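Local structure of cypemycin cysteine dehydrogenase (decarboxylating) (Streptomyces sp, 6JDD) at residues 15-25 with 47-57; 116-127 with 143-154. The protein catalyses the oxidative decarboxylation of the C-terminal cysteine of the cypemycin precursor peptide, a flavin-dependent step in making this linaridin's aminovinyl-cysteine group. All coordinates share one frame; numbering follows the deposited sequence.

Contact 1. Residues 15-25 with 47-57. With FAD (flavin-adenine dinucleotide), chain B.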
loop_
_atom_site.group_PDB
_atom_site.type_symbol
_atom_site.label_atom_id
_atom_site.label_comp_id
_atom_site.label_asym_id
_atom_site.label_seq_id
_atom_site.Cartn_x
_atom_site.Cartn_y
_atom_site.Cartn_z
ATOM N N VAL A 15 -30.057 4.904 8.029
ATOM C CA VAL A 15 -29.744 6.070 7.157
ATOM C C VAL A 15 -29.190 5.543 5.842
ATOM O O VAL A 15 -28.219 4.767 5.888
ATOM C CB VAL A 15 -28.740 7.012 7.838
ATOM C CG1 VAL A 15 -28.528 8.301 7.032
ATOM C CG2 VAL A 15 -29.147 7.304 9.278
ATOM N N THR A 16 -29.732 5.993 4.709
ATOM C CA THR A 16 -29.366 5.485 3.357
ATOM C C THR A 16 -28.917 6.664 2.496
ATOM O O THR A 16 -29.136 7.763 2.880
ATOM C CB THR A 16 -30.509 4.667 2.713
ATOM O OG1 THR A 16 -31.545 5.538 2.239
ATOM C CG2 THR A 16 -31.093 3.597 3.626
ATOM N N GLY A 17 -28.339 6.374 1.330
ATOM C CA GLY A 17 -27.462 7.247 0.527
ATOM C C GLY A 17 -28.209 8.233 -0.331
ATOM O O GLY A 17 -28.026 8.269 -1.564
ATOM N N SER A 18 -28.952 9.107 0.286
ATOM C CA SER A 18 -29.403 10.308 -0.431
ATOM C C SER A 18 -28.752 11.518 0.228
ATOM O O SER A 18 -28.313 11.451 1.408
ATOM C CB SER A 18 -30.902 10.368 -0.481
ATOM O OG SER A 18 -31.459 10.494 0.799
ATOM N N ILE A 19 -28.685 12.607 -0.515
ATOM C CA ILE A 19 -28.070 13.866 -0.024
ATOM C C ILE A 19 -28.784 14.291 1.275
ATOM O O ILE A 19 -28.100 14.815 2.169
ATOM C CB ILE A 19 -28.053 14.915 -1.152
ATOM C CG1 ILE A 19 -27.184 16.101 -0.759
ATOM C CG2 ILE A 19 -29.453 15.319 -1.559
ATOM C CD1 ILE A 19 -25.730 15.681 -0.626
ATOM N N SER A 20 -30.057 13.952 1.476
ATOM C CA SER A 20 -30.767 14.184 2.764
ATOM C C SER A 20 -30.023 13.527 3.933
ATOM O O SER A 20 -30.274 13.905 5.066
ATOM C CB SER A 20 -32.185 13.707 2.730
ATOM O OG SER A 20 -32.905 14.319 1.681
ATOM N N ALA A 21 -29.185 12.522 3.713
ATOM C CA ALA A 21 -28.473 11.898 4.851
ATOM C C ALA A 21 -27.595 12.954 5.510
ATOM O O ALA A 21 -27.445 12.873 6.686
ATOM C CB ALA A 21 -27.673 10.707 4.422
ATOM N N ALA A 22 -27.095 13.927 4.749
ATOM C CA ALA A 22 -26.264 15.036 5.276
ATOM C C ALA A 22 -27.024 15.812 6.375
ATOM O O ALA A 22 -26.335 16.354 7.279
ATOM C CB ALA A 22 -25.822 15.956 4.175
ATOM N N LEU A 23 -28.359 15.839 6.305
ATOM C CA LEU A 23 -29.254 16.580 7.228
ATOM C C LEU A 23 -29.651 15.735 8.448
ATOM O O LEU A 23 -30.211 16.298 9.365
ATOM C CB LEU A 23 -30.512 16.978 6.474
ATOM C CG LEU A 23 -30.458 18.312 5.750
ATOM C CD1 LEU A 23 -29.203 18.449 4.929
ATOM C CD2 LEU A 23 -31.675 18.461 4.845
ATOM N N VAL A 24 -29.367 14.435 8.465
ATOM C CA VAL A 24 -29.818 13.515 9.537
ATOM C C VAL A 24 -29.156 13.889 10.855
ATOM O O VAL A 24 -29.860 13.895 11.848
ATOM C CB VAL A 24 -29.580 12.051 9.145
ATOM C CG1 VAL A 24 -29.824 11.081 10.288
ATOM C CG2 VAL A 24 -30.481 11.705 7.997
ATOM N N PRO A 25 -27.828 14.177 10.961
ATOM C CA PRO A 25 -27.244 14.539 12.261
ATOM C C PRO A 25 -27.959 15.715 12.954
ATOM O O PRO A 25 -28.156 15.658 14.153
ATOM C CB PRO A 25 -25.816 14.931 11.916
ATOM C CG PRO A 25 -25.528 14.119 10.672
ATOM C CD PRO A 25 -26.816 14.147 9.898
ATOM N N ALA A 47 -23.105 3.985 1.270
ATOM C CA ALA A 47 -23.485 5.123 0.413
ATOM C C ALA A 47 -23.720 6.333 1.310
ATOM O O ALA A 47 -23.218 7.406 1.026
ATOM C CB ALA A 47 -24.703 4.786 -0.414
ATOM N N ALA A 48 -24.513 6.188 2.361
ATOM C CA ALA A 48 -24.895 7.339 3.223
ATOM C C ALA A 48 -23.642 7.909 3.895
ATOM O O ALA A 48 -23.605 9.096 4.221
ATOM C CB ALA A 48 -25.891 6.896 4.259
ATOM N N SER A 49 -22.649 7.065 4.114
ATOM C CA SER A 49 -21.390 7.433 4.804
ATOM C C SER A 49 -20.556 8.312 3.868
ATOM O O SER A 49 -19.622 8.845 4.347
ATOM C CB SER A 49 -20.604 6.224 5.280
ATOM O OG SER A 49 -19.967 5.558 4.176
ATOM N N ARG A 50 -20.939 8.495 2.613
ATOM C CA ARG A 50 -20.294 9.481 1.705
ATOM C C ARG A 50 -20.952 10.843 1.898
ATOM O O ARG A 50 -20.439 11.786 1.319
ATOM C CB ARG A 50 -20.430 9.092 0.219
ATOM C CG ARG A 50 -19.690 7.818 -0.199
ATOM C CD ARG A 50 -19.897 7.436 -1.682
ATOM N NE ARG A 50 -21.263 7.043 -2.110
ATOM C CZ ARG A 50 -21.613 5.915 -2.792
ATOM N NH1 ARG A 50 -20.709 5.019 -3.147
ATOM N NH2 ARG A 50 -22.884 5.674 -3.117
ATOM N N PHE A 51 -22.099 10.910 2.586
ATOM C CA PHE A 51 -22.869 12.176 2.735
ATOM C C PHE A 51 -22.909 12.647 4.186
ATOM O O PHE A 51 -23.276 13.810 4.423
ATOM C CB PHE A 51 -24.273 12.036 2.159
ATOM C CG PHE A 51 -24.290 11.811 0.665
ATOM C CD1 PHE A 51 -23.504 12.578 -0.189
ATOM C CD2 PHE A 51 -25.094 10.819 0.108
ATOM C CE1 PHE A 51 -23.532 12.360 -1.558
ATOM C CE2 PHE A 51 -25.104 10.581 -1.254
ATOM C CZ PHE A 51 -24.323 11.352 -2.083
ATOM N N LEU A 52 -22.533 11.781 5.119
ATOM C CA LEU A 52 -22.383 12.190 6.531
ATOM C C LEU A 52 -21.200 11.458 7.157
ATOM O O LEU A 52 -20.619 10.607 6.496
ATOM C CB LEU A 52 -23.687 11.954 7.281
ATOM C CG LEU A 52 -24.180 10.524 7.363
ATOM C CD1 LEU A 52 -23.266 9.678 8.216
ATOM C CD2 LEU A 52 -25.566 10.514 7.974
ATOM N N ALA A 53 -20.846 11.821 8.386
ATOM C CA ALA A 53 -19.751 11.181 9.124
ATOM C C ALA A 53 -20.361 10.309 10.225
ATOM O O ALA A 53 -21.064 10.840 11.112
ATOM C CB ALA A 53 -18.825 12.254 9.634
ATOM N N VAL A 54 -20.053 9.014 10.195
ATOM C CA VAL A 54 -20.532 8.083 11.253
ATOM C C VAL A 54 -20.038 8.578 12.619
ATOM O O VAL A 54 -20.782 8.404 13.621
ATOM C CB VAL A 54 -20.078 6.652 10.944
ATOM C CG1 VAL A 54 -20.461 5.696 12.051
ATOM C CG2 VAL A 54 -20.688 6.205 9.638
ATOM N N ARG A 55 -18.813 9.110 12.661
ATOM C CA ARG A 55 -18.188 9.595 13.922
ATOM C C ARG A 55 -19.111 10.608 14.608
ATOM O O ARG A 55 -19.297 10.499 15.836
ATOM C CB ARG A 55 -16.817 10.214 13.634
ATOM C CG ARG A 55 -15.651 9.460 14.259
ATOM C CD ARG A 55 -14.319 10.135 13.994
ATOM N NE ARG A 55 -13.577 9.493 12.919
ATOM C CZ ARG A 55 -13.718 9.781 11.630
ATOM N NH1 ARG A 55 -12.997 9.141 10.726
ATOM N NH2 ARG A 55 -14.580 10.706 11.250
ATOM N N ALA A 56 -19.661 11.551 13.839
ATOM C CA ALA A 56 -20.546 12.587 14.398
ATOM C C ALA A 56 -21.792 11.932 15.040
ATOM O O ALA A 56 -22.214 12.383 16.132
ATOM C CB ALA A 56 -20.889 13.588 13.325
ATOM N N LEU A 57 -22.333 10.871 14.445
ATOM C CA LEU A 57 -23.512 10.170 14.996
ATOM C C LEU A 57 -23.122 9.455 16.295
ATOM O O LEU A 57 -23.954 9.377 17.212
ATOM C CB LEU A 57 -24.052 9.169 13.967
ATOM C CG LEU A 57 -24.639 9.758 12.693
ATOM C CD1 LEU A 57 -24.835 8.664 11.657
ATOM C CD2 LEU A 57 -25.943 10.467 12.949
HETATM P PA FAD B . -25.963 0.652 0.057
HETATM O O1A FAD B . -25.708 -0.312 1.169
HETATM O O2A FAD B . -24.996 1.770 -0.145
HETATM O O5B FAD B . -26.136 -0.156 -1.318
HETATM C C5B FAD B . -24.964 -0.387 -2.139
HETATM C C4B FAD B . -25.201 -1.590 -3.020
HETATM O O4B FAD B . -24.072 -2.494 -2.904
HETATM C C3B FAD B . -26.442 -2.431 -2.689
HETATM O O3B FAD B . -27.047 -2.944 -3.870
HETATM C C2B FAD B . -25.862 -3.552 -1.821
HETATM O O2B FAD B . -26.651 -4.721 -1.841
HETATM C C1B FAD B . -24.512 -3.769 -2.494
HETATM N N9A FAD B . -23.501 -4.337 -1.610
HETATM C C8A FAD B . -23.696 -5.197 -0.557
HETATM N N7A FAD B . -22.573 -5.523 0.041
HETATM C C5A FAD B . -21.588 -4.838 -0.661
HETATM C C6A FAD B . -20.188 -4.768 -0.518
HETATM N N6A FAD B . -19.507 -5.420 0.419
HETATM N N1A FAD B . -19.513 -3.986 -1.393
HETATM C C2A FAD B . -20.205 -3.331 -2.335
HETATM N N3A FAD B . -21.515 -3.321 -2.564
HETATM C C4A FAD B . -22.154 -4.105 -1.680
HETATM N N1 FAD B . -31.039 7.672 -4.506
HETATM C C2 FAD B . -32.310 7.817 -4.068
HETATM O O2 FAD B . -33.087 6.859 -4.049
HETATM N N3 FAD B . -32.791 9.011 -3.633
HETATM C C4 FAD B . -32.013 10.144 -3.613
HETATM O O4 FAD B . -32.486 11.198 -3.214
HETATM C C4X FAD B . -30.683 10.033 -4.061
HETATM N N5 FAD B . -29.927 11.102 -4.048
HETATM C C5X FAD B . -28.637 10.968 -4.489
HETATM C C6 FAD B . -27.811 12.106 -4.482
HETATM C C7 FAD B . -26.506 12.047 -4.910
HETATM C C7M FAD B . -25.649 13.285 -4.889
HETATM C C8 FAD B . -25.979 10.814 -5.368
HETATM C C8M FAD B . -24.552 10.724 -5.842
HETATM C C9 FAD B . -26.781 9.690 -5.380
HETATM C C9A FAD B . -28.115 9.742 -4.944
HETATM N N10 FAD B . -28.951 8.627 -4.942
HETATM C C10 FAD B . -30.258 8.731 -4.504
HETATM C "C1'" FAD B . -28.440 7.327 -5.412
HETATM C "C2'" FAD B . -28.068 6.411 -4.261
HETATM O "O2'" FAD B . -26.959 6.955 -3.553
HETATM C "C3'" FAD B . -27.709 5.012 -4.767
HETATM O "O3'" FAD B . -28.877 4.382 -5.283
HETATM C "C4'" FAD B . -27.086 4.112 -3.698
HETATM O "O4'" FAD B . -26.764 2.842 -4.267
HETATM C "C5'" FAD B . -27.997 3.911 -2.509
HETATM O "O5'" FAD B . -27.428 2.906 -1.627
HETATM P P FAD B . -28.076 2.678 -0.177
HETATM O O1P FAD B . -29.550 2.516 -0.339
HETATM O O2P FAD B . -27.562 3.739 0.741
HETATM O O3P FAD B . -27.432 1.268 0.237
#
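Phe51 and Leu52 bring most of the apolar surface that meets residues 15-25, and no hydrogen bond crosses between the two segments. With CG anti to its own carbonyl carbon (chi1 -65°), Phe51 reaches toward the loop after strand 10-15. Ile19 CA lies over one face of its ring, Gly17 O comes in at the edge, and the Ile19 side chain crosses at about a right angle, its CD1 3.8 Å from Phe51 CD1. The far end of the ring meets the flavin: Phe51 CZ is 3.6 Å from FAD C7, beside the dimethylbenzene methyls, with C8M near the ring plane. Leu52 holds CG between its backbone N and carbonyl carbon (chi1 62°), and its CD2 branch does the touching. It meets Val15 CG1 tip to tip at 3.8 Å, approaches Ala21 CB and reaches Pro25 CD.

Small residues bring the backbones together, with Gly17 CA 3.7 Å from Ala48 CA. Ala48 CB faces Val15 O and the carbonyl carbon of Thr16.

The same two loops hold the cofactor. Gly17 N donates to FAD O2P (2.8 Å), FAD O2' donates to Gly17 O (2.6 Å), and Ala47 N donates to FAD O2A at 3.2 Å. Thr45, Thr96, Thr128 and Ala108 of the third subunit also hydrogen-bond the FAD, and Ala56 of the second subunit packs on Ala22. The chemistry is thus divided: backbone amides of both segments meet the pyrophosphate, which probably helps to offset its negative charge, while carbon-to-carbon packing joins the loops behind it.

Contact 2. Residues 116-127 with 143-154; sequences LQLTDAPLVIAD and LKLRPNVEFAPR
A parallel beta-alpha-beta unit of the Rossmann-like flavoprotein fold brings strand 123-127 beside strand 149-151, the outermost of the sheet within this chain, their short axes 27° apart. Glu150 straddles the pairing: its N donates to Leu123 O and its O accepts from Ile125 N, after which Ala152 N donates to Ile125 O (2.9 Å). Ile125 and Phe151 lie side by side on one sheet face; Ile125 CB sits over the ring, 4.2 Å from its centroid. On the other face Val124 CG1 meets Ala152 CB at 3.9 Å.

At the strand entrance Arg146, bent at chi3 (59°), brings NH1 and NH2 end-on to Leu116 O, both at 3.0 Å, while Gln117 O lies over a guanidinium face. NH1 also shares a water with Gln117 OE1, which is further bound by Asn133 of the fourth subunit. Asn148 ND2 donates to Ala121 O at 2.9 Å.

At the other end Arg154 NH1 meets Asp127 OD1 and Arg154 NH2 meets Asp127 OD2, each at 2.8 Å on the syn lone pair, with the planes 6° apart. An alanine for Asp127 would probably cost Arg154 its countercharge and both bonds. Arg154 NH1 also donates to Ala152 O (2.6 Å).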
loop_
_atom_site.group_PDB
_atom_site.type_symbol
_atom_site.label_atom_id
_atom_site.label_comp_id
_atom_site.label_asym_id
_atom_site.label_seq_id
_atom_site.Cartn_x
_atom_site.Cartn_y
_atom_site.Cartn_z
ATOM N N LEU A 116 -34.321 -5.583 9.050
ATOM C CA LEU A 116 -35.606 -5.020 8.609
ATOM C C LEU A 116 -36.493 -6.152 8.045
ATOM O O LEU A 116 -37.704 -6.064 8.188
ATOM C CB LEU A 116 -35.366 -3.903 7.587
ATOM C CG LEU A 116 -34.723 -2.638 8.150
ATOM C CD1 LEU A 116 -34.544 -1.591 7.083
ATOM C CD2 LEU A 116 -35.518 -2.063 9.288
ATOM N N GLN A 117 -35.910 -7.182 7.407
ATOM C CA GLN A 117 -36.693 -8.353 6.959
ATOM C C GLN A 117 -37.277 -9.075 8.186
ATOM O O GLN A 117 -38.407 -9.578 8.074
ATOM C CB GLN A 117 -35.861 -9.359 6.148
ATOM C CG GLN A 117 -35.394 -8.905 4.746
ATOM C CD GLN A 117 -36.473 -8.421 3.805
ATOM O OE1 GLN A 117 -37.652 -8.772 3.948
ATOM N NE2 GLN A 117 -36.074 -7.603 2.830
ATOM N N LEU A 118 -36.572 -9.168 9.310
ATOM C CA LEU A 118 -36.973 -10.098 10.387
ATOM C C LEU A 118 -37.818 -9.377 11.439
ATOM O O LEU A 118 -38.537 -10.033 12.204
ATOM C CB LEU A 118 -35.734 -10.756 11.000
ATOM C CG LEU A 118 -34.889 -11.614 10.064
ATOM C CD1 LEU A 118 -33.731 -12.202 10.816
ATOM C CD2 LEU A 118 -35.699 -12.726 9.475
ATOM N N THR A 119 -37.778 -8.062 11.495
ATOM C CA THR A 119 -38.491 -7.362 12.583
ATOM C C THR A 119 -40.002 -7.531 12.365
ATOM O O THR A 119 -40.451 -7.574 11.199
ATOM C CB THR A 119 -38.061 -5.902 12.711
ATOM O OG1 THR A 119 -38.693 -5.359 13.871
ATOM C CG2 THR A 119 -38.435 -5.092 11.493
ATOM N N ASP A 120 -40.728 -7.603 13.475
ATOM C CA ASP A 120 -42.206 -7.451 13.555
ATOM C C ASP A 120 -42.583 -6.042 14.000
ATOM O O ASP A 120 -43.774 -5.730 13.934
ATOM C CB ASP A 120 -42.828 -8.430 14.561
ATOM C CG ASP A 120 -42.624 -9.865 14.103
ATOM O OD1 ASP A 120 -42.823 -10.144 12.863
ATOM O OD2 ASP A 120 -42.203 -10.683 14.967
ATOM N N ALA A 121 -41.634 -5.253 14.492
ATOM C CA ALA A 121 -41.917 -3.907 15.028
ATOM C C ALA A 121 -42.363 -2.995 13.883
ATOM O O ALA A 121 -42.101 -3.248 12.703
ATOM C CB ALA A 121 -40.697 -3.347 15.737
ATOM N N PRO A 122 -43.051 -1.879 14.211
ATOM C CA PRO A 122 -43.364 -0.856 13.217
ATOM C C PRO A 122 -42.109 -0.396 12.463
ATOM O O PRO A 122 -41.132 -0.098 13.050
ATOM C CB PRO A 122 -43.927 0.287 14.059
ATOM C CG PRO A 122 -44.412 -0.363 15.335
ATOM C CD PRO A 122 -43.506 -1.543 15.569
ATOM N N LEU A 123 -42.205 -0.399 11.145
ATOM C CA LEU A 123 -41.127 -0.029 10.205
ATOM C C LEU A 123 -41.651 1.103 9.357
ATOM O O LEU A 123 -42.535 0.858 8.580
ATOM C CB LEU A 123 -40.820 -1.234 9.314
ATOM C CG LEU A 123 -39.451 -1.235 8.640
ATOM C CD1 LEU A 123 -39.105 -2.611 8.162
ATOM C CD2 LEU A 123 -39.397 -0.265 7.482
ATOM N N VAL A 124 -41.111 2.295 9.513
ATOM C CA VAL A 124 -41.572 3.494 8.766
ATOM C C VAL A 124 -40.495 3.918 7.784
ATOM O O VAL A 124 -39.347 3.989 8.141
ATOM C CB VAL A 124 -41.933 4.643 9.700
ATOM C CG1 VAL A 124 -42.591 5.769 8.932
ATOM C CG2 VAL A 124 -42.823 4.163 10.830
ATOM N N ILE A 125 -40.928 4.243 6.585
ATOM C CA ILE A 125 -40.029 4.515 5.441
ATOM C C ILE A 125 -40.211 5.971 5.041
ATOM O O ILE A 125 -41.291 6.338 4.504
ATOM C CB ILE A 125 -40.294 3.559 4.272
ATOM C CG1 ILE A 125 -40.176 2.114 4.736
ATOM C CG2 ILE A 125 -39.346 3.875 3.122
ATOM C CD1 ILE A 125 -40.439 1.097 3.668
ATOM N N ALA A 126 -39.164 6.738 5.285
ATOM C CA ALA A 126 -39.102 8.153 4.923
ATOM C C ALA A 126 -38.391 8.227 3.578
ATOM O O ALA A 126 -37.236 8.633 3.516
ATOM C CB ALA A 126 -38.430 8.913 6.013
ATOM N N ASP A 127 -39.128 7.850 2.535
ATOM C CA ASP A 127 -38.617 7.739 1.154
ATOM C C ASP A 127 -38.178 9.127 0.656
ATOM O O ASP A 127 -38.889 10.114 0.858
ATOM C CB ASP A 127 -39.677 7.148 0.228
ATOM C CG ASP A 127 -40.979 7.914 0.346
ATOM O OD1 ASP A 127 -41.586 7.859 1.452
ATOM O OD2 ASP A 127 -41.342 8.612 -0.649
ATOM N N LEU A 143 -44.838 -4.220 -0.596
ATOM C CA LEU A 143 -44.600 -4.027 0.848
ATOM C C LEU A 143 -45.912 -4.071 1.664
ATOM O O LEU A 143 -45.824 -4.320 2.875
ATOM C CB LEU A 143 -43.848 -2.713 1.035
ATOM C CG LEU A 143 -42.367 -2.742 0.633
ATOM C CD1 LEU A 143 -41.795 -1.338 0.596
ATOM C CD2 LEU A 143 -41.538 -3.600 1.560
ATOM N N LYS A 144 -47.103 -3.941 1.058
ATOM C CA LYS A 144 -48.365 -4.119 1.818
ATOM C C LYS A 144 -48.532 -5.567 2.282
ATOM O O LYS A 144 -49.360 -5.773 3.179
ATOM C CB LYS A 144 -49.563 -3.624 1.011
ATOM C CG LYS A 144 -49.750 -2.116 1.094
ATOM C CD LYS A 144 -50.220 -1.552 -0.203
ATOM C CE LYS A 144 -50.843 -0.183 -0.091
ATOM N NZ LYS A 144 -51.968 -0.078 -1.069
ATOM N N LEU A 145 -47.776 -6.540 1.756
ATOM C CA LEU A 145 -47.840 -7.936 2.284
ATOM C C LEU A 145 -47.316 -8.011 3.729
ATOM O O LEU A 145 -47.540 -9.060 4.418
ATOM C CB LEU A 145 -47.034 -8.841 1.356
ATOM C CG LEU A 145 -47.530 -8.891 -0.095
ATOM C CD1 LEU A 145 -46.865 -10.034 -0.833
ATOM C CD2 LEU A 145 -49.054 -9.011 -0.188
ATOM N N ARG A 146 -46.623 -6.961 4.166
ATOM C CA ARG A 146 -46.059 -6.901 5.530
ATOM C C ARG A 146 -46.878 -5.912 6.339
ATOM O O ARG A 146 -46.945 -4.729 6.024
ATOM C CB ARG A 146 -44.580 -6.513 5.492
ATOM C CG ARG A 146 -43.698 -7.546 4.795
ATOM C CD ARG A 146 -42.217 -7.365 5.045
ATOM N NE ARG A 146 -41.885 -7.433 6.461
ATOM C CZ ARG A 146 -40.784 -6.922 6.990
ATOM N NH1 ARG A 146 -39.911 -6.314 6.208
ATOM N NH2 ARG A 146 -40.559 -7.004 8.289
ATOM N N PRO A 147 -47.500 -6.378 7.437
ATOM C CA PRO A 147 -48.422 -5.528 8.171
ATOM C C PRO A 147 -47.689 -4.418 8.926
ATOM O O PRO A 147 -48.243 -3.416 9.163
ATOM C CB PRO A 147 -49.143 -6.529 9.088
ATOM C CG PRO A 147 -48.131 -7.673 9.310
ATOM C CD PRO A 147 -47.323 -7.725 8.032
ATOM N N ASN A 148 -46.422 -4.604 9.247
ATOM C CA ASN A 148 -45.690 -3.632 10.102
ATOM C C ASN A 148 -45.092 -2.489 9.271
ATOM O O ASN A 148 -44.539 -1.589 9.862
ATOM C CB ASN A 148 -44.656 -4.366 10.949
ATOM C CG ASN A 148 -43.691 -5.219 10.144
ATOM O OD1 ASN A 148 -44.074 -5.842 9.143
ATOM N ND2 ASN A 148 -42.438 -5.296 10.617
ATOM N N VAL A 149 -45.170 -2.508 7.948
ATOM C CA VAL A 149 -44.443 -1.503 7.127
ATOM C C VAL A 149 -45.383 -0.377 6.729
ATOM O O VAL A 149 -46.427 -0.683 6.227
ATOM C CB VAL A 149 -43.871 -2.193 5.892
ATOM C CG1 VAL A 149 -43.351 -1.204 4.887
ATOM C CG2 VAL A 149 -42.822 -3.183 6.308
ATOM N N GLU A 150 -44.965 0.871 6.866
ATOM C CA GLU A 150 -45.679 2.058 6.328
ATOM C C GLU A 150 -44.686 3.054 5.740
ATOM O O GLU A 150 -43.552 3.101 6.180
ATOM C CB GLU A 150 -46.467 2.792 7.410
ATOM C CG GLU A 150 -47.773 2.097 7.703
ATOM C CD GLU A 150 -48.780 2.815 8.591
ATOM O OE1 GLU A 150 -48.736 4.094 8.714
ATOM O OE2 GLU A 150 -49.629 2.086 9.157
ATOM N N PHE A 151 -45.157 3.885 4.826
ATOM C CA PHE A 151 -44.427 5.074 4.349
ATOM C C PHE A 151 -44.848 6.253 5.205
ATOM O O PHE A 151 -45.946 6.339 5.604
ATOM C CB PHE A 151 -44.681 5.283 2.862
ATOM C CG PHE A 151 -43.958 4.267 2.015
ATOM C CD1 PHE A 151 -44.485 2.998 1.830
ATOM C CD2 PHE A 151 -42.739 4.591 1.435
ATOM C CE1 PHE A 151 -43.771 2.070 1.099
ATOM C CE2 PHE A 151 -42.049 3.679 0.677
ATOM C CZ PHE A 151 -42.577 2.425 0.498
ATOM N N ALA A 152 -43.919 7.133 5.492
ATOM C CA ALA A 152 -44.142 8.256 6.412
ATOM C C ALA A 152 -45.096 9.204 5.722
ATOM O O ALA A 152 -45.155 9.189 4.498
ATOM C CB ALA A 152 -42.830 8.944 6.733
ATOM N N PRO A 153 -45.833 10.038 6.491
ATOM C CA PRO A 153 -46.638 11.115 5.923
ATOM C C PRO A 153 -45.785 12.071 5.057
ATOM O O PRO A 153 -44.619 12.358 5.419
ATOM C CB PRO A 153 -47.257 11.813 7.151
ATOM C CG PRO A 153 -47.241 10.774 8.249
ATOM C CD PRO A 153 -46.009 9.931 7.948
ATOM N N ARG A 154 -46.378 12.529 3.945
ATOM C CA ARG A 154 -45.740 13.436 2.956
ATOM C C ARG A 154 -45.424 14.792 3.610
ATOM O O ARG A 154 -46.060 15.123 4.670
ATOM C CB ARG A 154 -46.678 13.656 1.768
ATOM C CG ARG A 154 -47.115 12.395 1.038
ATOM C CD ARG A 154 -45.930 11.659 0.444
ATOM N NE ARG A 154 -45.398 10.697 1.399
ATOM C CZ ARG A 154 -44.287 9.984 1.243
ATOM N NH1 ARG A 154 -43.902 9.148 2.191
ATOM N NH2 ARG A 154 -43.561 10.099 0.150
HETATM O O HOH W 1 -39.541 -6.880 3.527
#

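Overall arrangement
Contacts 1 and 2 lie on opposite sides of the chain's centre, their own centres 21 Å apart and their nearest atoms about 7 Å apart, with no touch. Strand 90-95 runs between strands 10-15 and 123-127 in the parallel sheet and relates them: Pro94 packs on Val15 of contact 1, while Phe90 and Val92 bond through their backbones to the 116-127 segment. Contact 1 lies directly on the FAD, whereas the side chain of Asp127 in contact 2 is about 8 Å from a bound FAD. Thr128, next in sequence after Asp127, hydrogen-bonds both Ser18 and the cofactor, so it is the Asp127 end of contact 2 that the chain links to the pocket.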